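Local coordinates for CdiI immunity protein (Yersinia kristensenii ATCC 33638, PDB 5E3E) that binds the toxin domain of its cognate CdiA, a nuclease of the RNase A superfamily, and probably neutralises it to protect the cell that makes it, at residues 52-56 and 87-91; 12-17 and 35-40; 63-67 and 77-81; 6-10 and 47-52. One frame throughout, in Å; residues are numbered along the deposited sequence.

Contact 1: residues 52-56 and 87-91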
loop_
_atom_site.group_PDB
_atom_site.type_symbol
_atom_site.label_atom_id
_atom_site.label_comp_id
_atom_site.label_asym_id
_atom_site.label_seq_id
_atom_site.Cartn_x
_atom_site.Cartn_y
_atom_site.Cartn_z
ATOM N N ILE A 52 -12.210 -10.279 -5.111
ATOM C CA ILE A 52 -12.588 -9.625 -6.349
ATOM C C ILE A 52 -13.994 -10.056 -6.770
ATOM O O ILE A 52 -14.796 -9.227 -7.189
ATOM C CB ILE A 52 -11.584 -9.903 -7.478
ATOM C CG1 ILE A 52 -10.271 -9.223 -7.156
ATOM C CG2 ILE A 52 -12.203 -9.507 -8.829
ATOM C CD1 ILE A 52 -9.184 -9.335 -8.237
ATOM N N ASP A 53 -14.293 -11.352 -6.679
ATOM C CA ASP A 53 -15.585 -11.818 -7.126
ATOM C C ASP A 53 -16.709 -11.271 -6.252
ATOM O O ASP A 53 -17.784 -10.952 -6.773
ATOM C CB ASP A 53 -15.637 -13.344 -7.127
ATOM C CG ASP A 53 -15.096 -13.938 -8.384
ATOM O OD1 ASP A 53 -15.252 -13.300 -9.454
ATOM O OD2 ASP A 53 -14.605 -15.073 -8.302
ATOM N N TYR A 54 -16.464 -11.140 -4.949
ATOM C CA TYR A 54 -17.483 -10.565 -4.046
ATOM C C TYR A 54 -17.795 -9.127 -4.470
ATOM O O TYR A 54 -18.952 -8.688 -4.391
ATOM C CB TYR A 54 -17.052 -10.574 -2.583
ATOM C CG TYR A 54 -17.278 -11.910 -1.922
ATOM C CD1 TYR A 54 -18.582 -12.388 -1.728
ATOM C CD2 TYR A 54 -16.226 -12.662 -1.442
ATOM C CE1 TYR A 54 -18.812 -13.616 -1.127
ATOM C CE2 TYR A 54 -16.435 -13.878 -0.833
ATOM C CZ TYR A 54 -17.750 -14.346 -0.670
ATOM O OH TYR A 54 -17.965 -15.579 -0.096
ATOM N N LEU A 55 -16.789 -8.417 -4.946
ATOM C CA LEU A 55 -17.027 -7.048 -5.400
ATOM C C LEU A 55 -17.702 -7.008 -6.740
ATOM O O LEU A 55 -18.656 -6.246 -6.898
ATOM C CB LEU A 55 -15.727 -6.232 -5.461
ATOM C CG LEU A 55 -15.062 -5.948 -4.096
ATOM C CD1 LEU A 55 -13.748 -5.197 -4.318
ATOM C CD2 LEU A 55 -15.943 -5.199 -3.114
ATOM N N LEU A 56 -17.186 -7.771 -7.711
ATOM C CA LEU A 56 -17.695 -7.714 -9.065
ATOM C C LEU A 56 -19.181 -8.108 -9.111
ATOM O O LEU A 56 -19.952 -7.561 -9.912
ATOM C CB LEU A 56 -16.899 -8.619 -10.010
ATOM C CG LEU A 56 -15.474 -8.241 -10.354
ATOM C CD1 LEU A 56 -14.879 -9.336 -11.252
ATOM C CD2 LEU A 56 -15.524 -6.858 -10.978
ATOM N N GLU A 87 -14.432 -1.944 -12.473
ATOM C CA GLU A 87 -14.744 -3.320 -12.915
ATOM C C GLU A 87 -13.713 -3.837 -13.889
ATOM O O GLU A 87 -13.264 -4.965 -13.792
ATOM C CB GLU A 87 -16.113 -3.361 -13.602
ATOM C CG GLU A 87 -16.520 -4.723 -14.150
ATOM C CD GLU A 87 -17.853 -4.712 -14.873
ATOM O OE1 GLU A 87 -18.169 -5.733 -15.518
ATOM O OE2 GLU A 87 -18.603 -3.719 -14.774
ATOM N N GLU A 88 -13.377 -3.046 -14.887
ATOM C CA GLU A 88 -12.440 -3.545 -15.904
ATOM C C GLU A 88 -11.041 -3.807 -15.296
ATOM O O GLU A 88 -10.375 -4.770 -15.649
ATOM C CB GLU A 88 -12.384 -2.636 -17.117
ATOM C CG GLU A 88 -13.684 -2.584 -17.922
ATOM C CD GLU A 88 -14.274 -3.940 -18.278
ATOM O OE1 GLU A 88 -13.511 -4.843 -18.665
ATOM O OE2 GLU A 88 -15.523 -4.129 -18.175
ATOM N N TRP A 89 -10.587 -2.960 -14.391
ATOM C CA TRP A 89 -9.278 -3.172 -13.787
ATOM C C TRP A 89 -9.327 -4.438 -12.938
ATOM O O TRP A 89 -8.405 -5.245 -12.993
ATOM C CB TRP A 89 -8.806 -1.997 -12.936
ATOM C CG TRP A 89 -7.406 -2.203 -12.484
ATOM C CD1 TRP A 89 -6.349 -2.570 -13.281
ATOM C CD2 TRP A 89 -6.896 -2.151 -11.152
ATOM N NE1 TRP A 89 -5.213 -2.724 -12.531
ATOM C CE2 TRP A 89 -5.521 -2.458 -11.219
ATOM C CE3 TRP A 89 -7.451 -1.806 -9.915
ATOM C CZ2 TRP A 89 -4.706 -2.462 -10.101
ATOM C CZ3 TRP A 89 -6.643 -1.828 -8.814
ATOM C CH2 TRP A 89 -5.294 -2.135 -8.904
ATOM N N LEU A 90 -10.397 -4.630 -12.145
ATOM C CA LEU A 90 -10.464 -5.851 -11.328
ATOM C C LEU A 90 -10.484 -7.120 -12.210
ATOM O O LEU A 90 -9.900 -8.134 -11.824
ATOM C CB LEU A 90 -11.677 -5.858 -10.403
ATOM C CG LEU A 90 -11.682 -4.861 -9.243
ATOM C CD1 LEU A 90 -12.956 -4.973 -8.424
ATOM C CD2 LEU A 90 -10.506 -5.023 -8.346
ATOM N N LYS A 91 -11.215 -7.090 -13.317
ATOM C CA LYS A 91 -11.265 -8.238 -14.233
ATOM C C LYS A 91 -9.872 -8.517 -14.800
ATOM O O LYS A 91 -9.455 -9.713 -14.940
ATOM C CB LYS A 91 -12.258 -7.996 -15.372
ATOM C CG LYS A 91 -13.717 -8.077 -14.921
ATOM C CD LYS A 91 -14.646 -7.968 -16.126
ATOM C CE LYS A 91 -16.096 -8.229 -15.723
ATOM N NZ LYS A 91 -17.077 -8.210 -16.857
#
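Leu-56 and Leu-90 run alongside each other, pointing opposite ways, with Leu-56 CD2 4.0 Å from Leu-90 CB. The two branches of Leu-56 share the work. CD2 also meets the aliphatic part of Glu-87, 4.0 Å from its CG. CD1 reaches forward to Lys-91, 4.0 Å from its CG.

Ile-52 touches Leu-90 one helical turn earlier. Its CG2 sits 4.0 Å from Leu-90 CB, and its CD1 comes 3.8 Å from Leu-90 O. CG2 stands anti to the backbone N of Ile-52, with CG1 anti to the carbonyl carbon (chi1 -68°), and both branches face the other helix. Leu-55 adds a lighter touch from the side: its CD1 is 4.2 Å from Leu-90 CD1, and the two side chains lie roughly perpendicular. Leu-90 is thus met by all three residues.

No hydrogen bond crosses. Beside these contacts, Lys-91 NZ bonds Glu-87 OE1 at 3.0 Å, on the anti lone pair. This salt bridge spans one turn and ties together the two side chains whose CG atoms meet the two methyls of Leu-56.

Further out, Leu-65 and Leu-69 of helix 62-72 pack on Leu-90, and Leu-10 of helix 8-17 packs on Leu-55. The segment axes run nearly antiparallel, at 154°. This is aliphatic packing between two antiparallel helices in an all-helical immunity protein.

Contact 2: residues 12-17 and 35-40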
loop_
_atom_site.group_PDB
_atom_site.type_symbol
_atom_site.label_atom_id
_atom_site.label_comp_id
_atom_site.label_asym_id
_atom_site.label_seq_id
_atom_site.Cartn_x
_atom_site.Cartn_y
_atom_site.Cartn_z
ATOM N N TYR A 12 -4.181 -6.494 1.268
ATOM C CA TYR A 12 -2.775 -6.865 1.203
ATOM C C TYR A 12 -2.178 -6.545 -0.174
ATOM O O TYR A 12 -1.141 -5.875 -0.234
ATOM C CB TYR A 12 -2.591 -8.348 1.529
ATOM C CG TYR A 12 -1.172 -8.832 1.425
ATOM C CD1 TYR A 12 -0.201 -8.403 2.326
ATOM C CD2 TYR A 12 -0.795 -9.675 0.423
ATOM C CE1 TYR A 12 1.113 -8.842 2.239
ATOM C CE2 TYR A 12 0.514 -10.102 0.310
ATOM C CZ TYR A 12 1.471 -9.709 1.221
ATOM O OH TYR A 12 2.797 -10.168 1.120
ATOM N N LEU A 13 -2.822 -7.005 -1.262
ATOM C CA LEU A 13 -2.387 -6.620 -2.598
ATOM C C LEU A 13 -2.274 -5.097 -2.751
ATOM O O LEU A 13 -1.293 -4.593 -3.251
ATOM C CB LEU A 13 -3.333 -7.133 -3.672
ATOM C CG LEU A 13 -3.054 -6.787 -5.128
ATOM C CD1 LEU A 13 -1.720 -7.419 -5.585
ATOM C CD2 LEU A 13 -4.220 -7.273 -5.981
ATOM N N LEU A 14 -3.310 -4.382 -2.351
ATOM C CA LEU A 14 -3.438 -2.987 -2.691
ATOM C C LEU A 14 -2.582 -2.085 -1.803
ATOM O O LEU A 14 -2.164 -1.020 -2.256
ATOM C CB LEU A 14 -4.913 -2.554 -2.670
ATOM C CG LEU A 14 -5.793 -3.214 -3.740
ATOM C CD1 LEU A 14 -7.235 -2.726 -3.714
ATOM C CD2 LEU A 14 -5.217 -3.109 -5.132
ATOM N N ARG A 15 -2.268 -2.546 -0.602
ATOM C CA ARG A 15 -1.464 -1.767 0.320
ATOM C C ARG A 15 -0.013 -2.161 0.367
ATOM O O ARG A 15 0.828 -1.283 0.571
ATOM C CB ARG A 15 -2.036 -1.773 1.715
ATOM C CG ARG A 15 -3.424 -1.219 1.777
ATOM C CD ARG A 15 -3.946 -1.260 3.192
ATOM N NE ARG A 15 -5.326 -0.769 3.312
ATOM C CZ ARG A 15 -5.969 -0.614 4.477
ATOM N NH1 ARG A 15 -5.389 -0.910 5.646
ATOM N NH2 ARG A 15 -7.223 -0.199 4.484
ATOM N N CYS A 16 0.313 -3.437 0.205
ATOM C CA CYS A 16 1.693 -3.866 0.314
ATOM C C CYS A 16 2.357 -3.905 -1.057
ATOM O O CYS A 16 3.574 -3.677 -1.147
ATOM C CB CYS A 16 1.834 -5.209 1.012
ATOM S SG CYS A 16 1.492 -5.131 2.784
ATOM N N TYR A 17 1.615 -4.314 -2.096
ATOM C CA TYR A 17 2.180 -4.373 -3.422
ATOM C C TYR A 17 1.954 -3.052 -4.127
ATOM O O TYR A 17 2.932 -2.464 -4.588
ATOM C CB TYR A 17 1.642 -5.566 -4.242
ATOM C CG TYR A 17 2.359 -6.845 -3.859
ATOM C CD1 TYR A 17 1.989 -7.574 -2.742
ATOM C CD2 TYR A 17 3.473 -7.284 -4.616
ATOM C CE1 TYR A 17 2.691 -8.706 -2.376
ATOM C CE2 TYR A 17 4.147 -8.427 -4.285
ATOM C CZ TYR A 17 3.760 -9.138 -3.168
ATOM O OH TYR A 17 4.464 -10.271 -2.824
ATOM N N ALA A 35 4.926 -9.929 -9.675
ATOM C CA ALA A 35 5.732 -10.114 -8.468
ATOM C C ALA A 35 4.889 -10.727 -7.336
ATOM O O ALA A 35 5.364 -11.604 -6.613
ATOM C CB ALA A 35 6.328 -8.786 -8.015
ATOM N N TYR A 36 3.645 -10.253 -7.193
ATOM C CA TYR A 36 2.723 -10.830 -6.233
ATOM C C TYR A 36 2.492 -12.317 -6.538
ATOM O O TYR A 36 2.588 -13.175 -5.658
ATOM C CB TYR A 36 1.436 -10.041 -6.276
ATOM C CG TYR A 36 0.282 -10.657 -5.567
ATOM C CD1 TYR A 36 0.017 -10.341 -4.240
ATOM C CD2 TYR A 36 -0.613 -11.462 -6.228
ATOM C CE1 TYR A 36 -1.070 -10.878 -3.570
ATOM C CE2 TYR A 36 -1.719 -11.996 -5.572
ATOM C CZ TYR A 36 -1.945 -11.711 -4.252
ATOM O OH TYR A 36 -3.052 -12.231 -3.641
ATOM N N LYS A 37 2.215 -12.612 -7.781
ATOM C CA LYS A 37 1.930 -13.978 -8.167
ATOM C C LYS A 37 3.126 -14.866 -7.860
ATOM O O LYS A 37 2.944 -15.998 -7.368
ATOM C CB LYS A 37 1.550 -14.085 -9.644
ATOM C CG LYS A 37 1.234 -15.540 -10.032
ATOM C CD LYS A 37 0.666 -15.679 -11.416
ATOM C CE LYS A 37 0.462 -17.159 -11.672
ATOM N NZ LYS A 37 -0.050 -17.460 -13.026
ATOM N N ALA A 38 4.332 -14.388 -8.173
ATOM C CA ALA A 38 5.537 -15.188 -7.978
ATOM C C ALA A 38 5.874 -15.402 -6.511
ATOM O O ALA A 38 6.388 -16.470 -6.130
ATOM C CB ALA A 38 6.720 -14.551 -8.681
ATOM N N THR A 39 5.608 -14.397 -5.700
ATOM C CA THR A 39 6.029 -14.369 -4.313
ATOM C C THR A 39 5.048 -15.087 -3.391
ATOM O O THR A 39 5.475 -15.853 -2.499
ATOM C CB THR A 39 6.204 -12.895 -3.851
ATOM O OG1 THR A 39 7.175 -12.248 -4.677
ATOM C CG2 THR A 39 6.675 -12.836 -2.408
ATOM N N GLU A 40 3.747 -14.884 -3.613
ATOM C CA GLU A 40 2.725 -15.349 -2.688
ATOM C C GLU A 40 2.227 -16.745 -3.064
ATOM O O GLU A 40 2.458 -17.228 -4.187
ATOM C CB GLU A 40 1.560 -14.376 -2.620
ATOM C CG GLU A 40 1.949 -12.920 -2.329
ATOM C CD GLU A 40 2.683 -12.707 -1.006
ATOM O OE1 GLU A 40 2.503 -13.524 -0.087
ATOM O OE2 GLU A 40 3.372 -11.666 -0.813
#
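Helices 8-17 and 29-39 of this all-helical fold meet here through a cluster of three tyrosines, with a glutamate just past the end of the second helix. Tyr-12 OH and Tyr-17 OH both donate to Glu-40 OE2, at 2.5 Å and 2.7 Å. Tyr-12 comes from above the carboxylate plane; Tyr-17 comes on the anti side, nearer that plane. OE2 lies at the edge of both rings. The shared acceptor would probably hold a negative charge.

The Tyr-36 ring turns its edge to the face of Tyr-17 in a T-shaped stack, with planes at 87°. Tyr-36 CB lies over the same Tyr-17 ring, 3.8 Å from its centroid. Leu-13 CD1 lies over one face of the Tyr-36 ring in a CH-pi contact, 3.9 Å from that centroid.

The site belongs to the toxin interface. Gly-62 N of the toxin chain also bonds Glu-40 OE2, Tyr-63 N of that chain bonds Tyr-12 OH, and its Tyr-63 ring meets Tyr-17 edge-to-face.

Thr-39 CB lies 3.3 Å from Tyr-17 OH. The Thr-39 hydroxyl turns back along its helix and bonds Ala-35 O at 2.7 Å. With OG1 beside its own backbone N (chi1 -59°), it reaches that carbonyl from the face opposite Thr-39 N.

Contact 3: residues 63-67 and 77-81; sequences DELQD and YYYPN
Pro-80, which touches Gln-66 across the contact, lies between two tyrosine rings. Its CD sits over the centre of one face of the Tyr-78 ring, 3.7 Å above the plane. The same atom lies over one face of the Tyr-79 ring, toward the rim. At the edge of the Tyr-78 ring, in its plane, lie Asn-81 CG and a water.

Across the contact, Gln-66 does most of the touching. Its side chain passes the Tyr-79 hydroxyl at a slant, and its amide plane is turned 90° from the Tyr-79 ring. Tyr-79 OH comes 3.4 Å from Gln-66 CA and 3.5 Å from Gln-66 CG. This phenol oxygen is hydrogen-bonded to Ser-86 OG. The Gln-66 chain is extended, with CG anti to the backbone N (chi1 -173°), which carries the amide out to the proline. Gln-66 OE1 then rests 3.6 Å from Pro-80 CG.

The other end of the amide works through the water. Gln-66 NE2 donates to it at 2.8 Å, and the water is 2.5 Å from Tyr-78 OH. This bridge joins two groups that do not bond directly.

Tyr-78 centres an inverse gamma turn, and a short 3-10 segment follows at 79-81. The backbone of Tyr-78 also hydrogen-bonds the toxin chain. The loop lies against helix 62-72, where Leu-69 and Leu-70 touch Tyr-79. On the side of helix 86-96, the Tyr-79 ring stacks on Trp-89.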
loop_
_atom_site.group_PDB
_atom_site.type_symbol
_atom_site.label_atom_id
_atom_site.label_comp_id
_atom_site.label_asym_id
_atom_site.label_seq_id
_atom_site.Cartn_x
_atom_site.Cartn_y
_atom_site.Cartn_z
ATOM N N ASP A 63 -18.379 4.942 -9.383
ATOM C CA ASP A 63 -17.853 5.856 -8.375
ATOM C C ASP A 63 -17.732 5.199 -6.983
ATOM O O ASP A 63 -16.765 5.486 -6.246
ATOM C CB ASP A 63 -18.607 7.201 -8.364
ATOM C CG ASP A 63 -20.093 7.101 -7.978
ATOM O OD1 ASP A 63 -20.665 6.012 -7.858
ATOM O OD2 ASP A 63 -20.719 8.198 -7.826
ATOM N N GLU A 64 -18.675 4.305 -6.656
ATOM C CA GLU A 64 -18.618 3.609 -5.366
ATOM C C GLU A 64 -17.507 2.569 -5.357
ATOM O O GLU A 64 -16.770 2.465 -4.392
ATOM C CB GLU A 64 -19.972 2.994 -4.982
ATOM C CG GLU A 64 -21.084 4.022 -4.855
ATOM C CD GLU A 64 -22.503 3.438 -4.693
ATOM O OE1 GLU A 64 -22.666 2.300 -4.195
ATOM O OE2 GLU A 64 -23.453 4.156 -5.058
ATOM N N LEU A 65 -17.366 1.803 -6.428
ATOM C CA LEU A 65 -16.297 0.815 -6.503
ATOM C C LEU A 65 -14.963 1.511 -6.502
ATOM O O LEU A 65 -14.029 1.040 -5.847
ATOM C CB LEU A 65 -16.446 -0.110 -7.707
ATOM C CG LEU A 65 -15.453 -1.264 -7.800
ATOM C CD1 LEU A 65 -15.373 -2.055 -6.500
ATOM C CD2 LEU A 65 -15.873 -2.125 -8.992
ATOM N N GLN A 66 -14.853 2.660 -7.164
ATOM C CA GLN A 66 -13.562 3.368 -7.151
ATOM C C GLN A 66 -13.215 3.876 -5.769
ATOM O O GLN A 66 -12.079 3.828 -5.363
ATOM C CB GLN A 66 -13.527 4.535 -8.158
ATOM C CG GLN A 66 -12.178 5.214 -8.317
ATOM C CD GLN A 66 -12.225 6.358 -9.318
ATOM O OE1 GLN A 66 -12.497 6.172 -10.529
ATOM N NE2 GLN A 66 -11.955 7.547 -8.828
ATOM N N ASP A 67 -14.194 4.362 -5.031
ATOM C CA ASP A 67 -13.935 4.809 -3.657
ATOM C C ASP A 67 -13.473 3.638 -2.794
ATOM O O ASP A 67 -12.553 3.774 -2.000
ATOM C CB ASP A 67 -15.222 5.385 -3.061
ATOM C CG ASP A 67 -15.011 6.033 -1.746
ATOM O OD1 ASP A 67 -14.046 6.793 -1.610
ATOM O OD2 ASP A 67 -15.884 5.851 -0.859
ATOM N N TYR A 77 -1.903 2.991 -6.649
ATOM C CA TYR A 77 -1.874 3.072 -8.102
ATOM C C TYR A 77 -3.167 3.645 -8.656
ATOM O O TYR A 77 -4.267 3.141 -8.340
ATOM C CB TYR A 77 -1.608 1.685 -8.678
ATOM C CG TYR A 77 -1.854 1.554 -10.160
ATOM C CD1 TYR A 77 -1.323 2.491 -11.063
ATOM C CD2 TYR A 77 -2.599 0.490 -10.671
ATOM C CE1 TYR A 77 -1.533 2.364 -12.435
ATOM C CE2 TYR A 77 -2.817 0.370 -12.031
ATOM C CZ TYR A 77 -2.284 1.287 -12.900
ATOM O OH TYR A 77 -2.504 1.117 -14.275
ATOM N N TYR A 78 -3.050 4.771 -9.383
ATOM C CA TYR A 78 -4.225 5.444 -9.944
ATOM C C TYR A 78 -4.607 4.763 -11.277
ATOM O O TYR A 78 -4.381 5.287 -12.391
ATOM C CB TYR A 78 -3.965 6.934 -10.120
ATOM C CG TYR A 78 -5.212 7.682 -10.443
ATOM C CD1 TYR A 78 -6.188 7.817 -9.486
ATOM C CD2 TYR A 78 -5.450 8.186 -11.731
ATOM C CE1 TYR A 78 -7.365 8.489 -9.762
ATOM C CE2 TYR A 78 -6.650 8.828 -12.035
ATOM C CZ TYR A 78 -7.581 9.003 -11.016
ATOM O OH TYR A 78 -8.780 9.631 -11.229
ATOM N N TYR A 79 -5.173 3.568 -11.146
ATOM C CA TYR A 79 -5.593 2.751 -12.294
ATOM C C TYR A 79 -6.574 3.442 -13.260
ATOM O O TYR A 79 -6.563 3.113 -14.449
ATOM C CB TYR A 79 -6.135 1.380 -11.823
ATOM C CG TYR A 79 -7.389 1.507 -11.009
ATOM C CD1 TYR A 79 -8.647 1.617 -11.612
ATOM C CD2 TYR A 79 -7.308 1.561 -9.632
ATOM C CE1 TYR A 79 -9.807 1.820 -10.834
ATOM C CE2 TYR A 79 -8.443 1.766 -8.849
ATOM C CZ TYR A 79 -9.694 1.871 -9.460
ATOM O OH TYR A 79 -10.850 2.041 -8.684
ATOM N N PRO A 80 -7.371 4.457 -12.801
ATOM C CA PRO A 80 -8.268 5.060 -13.817
ATOM C C PRO A 80 -7.520 5.718 -14.999
ATOM O O PRO A 80 -8.114 5.940 -16.057
ATOM C CB PRO A 80 -9.085 6.073 -13.001
ATOM C CG PRO A 80 -9.125 5.477 -11.659
ATOM C CD PRO A 80 -7.727 4.969 -11.466
ATOM N N ASN A 81 -6.225 5.967 -14.881
ATOM C CA ASN A 81 -5.526 6.545 -16.032
ATOM C C ASN A 81 -5.236 5.527 -17.102
ATOM O O ASN A 81 -4.979 5.914 -18.246
ATOM C CB ASN A 81 -4.325 7.391 -15.597
ATOM C CG ASN A 81 -4.747 8.829 -15.221
ATOM O OD1 ASN A 81 -5.832 9.316 -15.609
ATOM N ND2 ASN A 81 -3.906 9.511 -14.476
HETATM O O HOH W 1 -10.775 9.855 -9.775
#

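Contact 4: residues 6-10 and 47-52; sequences KYPYL and QMKAEI
Glu-51 accepts two hydrogen bonds across this contact, both from backbone N-H groups. Tyr-9 N donates to Glu-51 OE2 at 3.1 Å with an angle of 160°. Leu-10 N donates to Glu-51 OE1 at 2.8 Å, at 167°. The first approaches on the syn side, tilted from the carboxylate plane; the second comes from well above that plane. The extended Glu-51 chain, with CG anti to its carbonyl carbon (chi1 -68°), brings each oxygen to a different N-H. Two bonds thus fix the rotation of this buried carboxylate. Pro-8 CD also packs near it, 3.2 Å from Glu-51 OE2.

The aromatic contact is a CH-pi one. Gln-47 CB sits over the centre of the Tyr-9 ring, 3.5 Å from its centroid. The rest of Gln-47 extends along the ring toward the hydroxyl end, with its amide inclined to the ring plane. Its NE2 is held by Glu-43 O of its own helix. Glu-51 OE2 lies at the edge of the same ring.

Apolar contacts complete the interface. Tyr-9 CB meets CB of Met-48, a selenomethionine, at 3.9 Å. Leu-10 CD2 touches Met-48 SE at 4.1 Å and Ile-52 CG1 at 4.1 Å. The Leu-10 and Met-48 side chains are set nearly square to each other.

Tyr-7 takes the N-cap position of helix 8-17, and Tyr-9 and Leu-10 lie in its first turn. First-turn N-H groups have no carbonyl partner earlier in their helix. Here a carboxylate from helix 42-56 accepts from them, and so joins the start of helix 8-17 to helix 42-56.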
loop_
_atom_site.group_PDB
_atom_site.type_symbol
_atom_site.label_atom_id
_atom_site.label_comp_id
_atom_site.label_asym_id
_atom_site.label_seq_id
_atom_site.Cartn_x
_atom_site.Cartn_y
_atom_site.Cartn_z
ATOM N N LYS A 6 -12.437 -7.500 6.853
ATOM C CA LYS A 6 -13.231 -8.416 6.008
ATOM C C LYS A 6 -12.715 -8.633 4.586
ATOM O O LYS A 6 -12.993 -9.687 3.998
ATOM C CB LYS A 6 -14.678 -7.956 5.951
ATOM C CG LYS A 6 -15.318 -7.811 7.331
ATOM C CD LYS A 6 -15.255 -9.054 8.211
ATOM C CE LYS A 6 -15.952 -8.820 9.556
ATOM N NZ LYS A 6 -15.914 -10.031 10.399
ATOM N N TYR A 7 -11.926 -7.659 4.083
ATOM C CA TYR A 7 -11.226 -7.781 2.824
ATOM C C TYR A 7 -9.693 -7.785 2.983
ATOM O O TYR A 7 -8.980 -7.021 2.323
ATOM C CB TYR A 7 -11.668 -6.684 1.840
ATOM C CG TYR A 7 -13.107 -6.829 1.394
ATOM C CD1 TYR A 7 -14.157 -6.374 2.204
ATOM C CD2 TYR A 7 -13.426 -7.412 0.184
ATOM C CE1 TYR A 7 -15.469 -6.487 1.772
ATOM C CE2 TYR A 7 -14.754 -7.544 -0.257
ATOM C CZ TYR A 7 -15.768 -7.105 0.574
ATOM O OH TYR A 7 -17.072 -7.219 0.100
ATOM N N PRO A 8 -9.166 -8.720 3.772
ATOM C CA PRO A 8 -7.728 -8.628 4.002
ATOM C C PRO A 8 -6.881 -8.972 2.772
ATOM O O PRO A 8 -5.754 -8.519 2.683
ATOM C CB PRO A 8 -7.490 -9.633 5.136
ATOM C CG PRO A 8 -8.571 -10.634 4.971
ATOM C CD PRO A 8 -9.769 -9.815 4.539
ATOM N N TYR A 9 -7.378 -9.824 1.883
ATOM C CA TYR A 9 -6.554 -10.294 0.760
ATOM C C TYR A 9 -6.340 -9.205 -0.294
ATOM O O TYR A 9 -5.238 -8.996 -0.780
ATOM C CB TYR A 9 -7.084 -11.627 0.166
ATOM C CG TYR A 9 -6.982 -12.722 1.174
ATOM C CD1 TYR A 9 -5.787 -13.390 1.357
ATOM C CD2 TYR A 9 -8.019 -12.984 2.081
ATOM C CE1 TYR A 9 -5.637 -14.337 2.343
ATOM C CE2 TYR A 9 -7.867 -13.940 3.093
ATOM C CZ TYR A 9 -6.652 -14.592 3.218
ATOM O OH TYR A 9 -6.428 -15.542 4.204
ATOM N N LEU A 10 -7.400 -8.510 -0.628
ATOM C CA LEU A 10 -7.301 -7.333 -1.489
ATOM C C LEU A 10 -6.602 -6.190 -0.794
ATOM O O LEU A 10 -5.833 -5.471 -1.422
ATOM C CB LEU A 10 -8.673 -6.869 -1.975
ATOM C CG LEU A 10 -9.113 -7.402 -3.304
ATOM C CD1 LEU A 10 -10.525 -6.899 -3.577
ATOM C CD2 LEU A 10 -8.148 -6.976 -4.429
ATOM N N GLN A 47 -7.644 -16.589 -2.575
ATOM C CA GLN A 47 -8.489 -15.861 -1.621
ATOM C C GLN A 47 -8.639 -14.393 -2.076
ATOM O O GLN A 47 -9.690 -13.792 -1.879
ATOM C CB GLN A 47 -7.911 -15.960 -0.221
ATOM C CG GLN A 47 -8.067 -17.391 0.342
ATOM C CD GLN A 47 -7.468 -17.582 1.720
ATOM O OE1 GLN A 47 -8.194 -17.665 2.720
ATOM N NE2 GLN A 47 -6.161 -17.655 1.777
HETATM N N MSE A 48 -7.590 -13.843 -2.695
HETATM C CA MSE A 48 -7.665 -12.494 -3.272
HETATM C C MSE A 48 -8.679 -12.499 -4.415
HETATM O O MSE A 48 -9.539 -11.629 -4.487
HETATM C CB MSE A 48 -6.246 -12.015 -3.653
HETATM C CG MSE A 48 -6.171 -10.562 -4.154
HETATM SE SE MSE A 48 -6.725 -10.449 -6.052
HETATM C CE MSE A 48 -5.126 -11.320 -6.820
ATOM N N LYS A 49 -8.623 -13.510 -5.277
ATOM C CA LYS A 49 -9.564 -13.613 -6.387
ATOM C C LYS A 49 -10.996 -13.726 -5.851
ATOM O O LYS A 49 -11.915 -13.148 -6.424
ATOM C CB LYS A 49 -9.199 -14.792 -7.290
ATOM C CG LYS A 49 -7.972 -14.454 -8.138
ATOM C CD LYS A 49 -7.339 -15.653 -8.832
ATOM C CE LYS A 49 -8.250 -16.273 -9.825
ATOM N NZ LYS A 49 -7.615 -17.526 -10.321
ATOM N N ALA A 50 -11.188 -14.490 -4.783
ATOM C CA ALA A 50 -12.552 -14.623 -4.203
ATOM C C ALA A 50 -13.093 -13.269 -3.778
ATOM O O ALA A 50 -14.266 -12.984 -4.014
ATOM C CB ALA A 50 -12.568 -15.594 -3.040
ATOM N N GLU A 51 -12.244 -12.430 -3.185
ATOM C CA GLU A 51 -12.659 -11.058 -2.818
ATOM C C GLU A 51 -13.002 -10.190 -4.039
ATOM O O GLU A 51 -13.982 -9.473 -4.029
ATOM C CB GLU A 51 -11.601 -10.363 -1.956
ATOM C CG GLU A 51 -11.476 -10.981 -0.586
ATOM C CD GLU A 51 -10.549 -10.197 0.359
ATOM O OE1 GLU A 51 -10.068 -9.108 -0.014
ATOM O OE2 GLU A 51 -10.310 -10.713 1.467
ATOM N N ILE A 52 -12.210 -10.279 -5.111
ATOM C CA ILE A 52 -12.588 -9.625 -6.349
ATOM C C ILE A 52 -13.994 -10.056 -6.770
ATOM O O ILE A 52 -14.796 -9.227 -7.189
ATOM C CB ILE A 52 -11.584 -9.903 -7.478
ATOM C CG1 ILE A 52 -10.271 -9.223 -7.156
ATOM C CG2 ILE A 52 -12.203 -9.507 -8.829
ATOM C CD1 ILE A 52 -9.184 -9.335 -8.237
#

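Contacts 1 and 4 share Ile-52 and both use helix 42-56. Their centres are about 10 Å apart, and Leu-55 CD1 meets Leu-10 CD1 at 3.7 Å between them. Contacts 4 and 2 both use helix 8-17, with centres about 12 Å apart; Leu-13 CD2 lies 4.0 Å from Met-48 SE. Contact 3 is nested in the chain loop closed by contact 1, and Trp-89 CZ2 packs 3.7 Å from Tyr-77 CD2. Contacts 2 and 3 lie across the middle of the chain from each other, about 19 Å between centres, yet both touch the toxin chain. No other protein chain of the assembly touches contact 1 or contact 4.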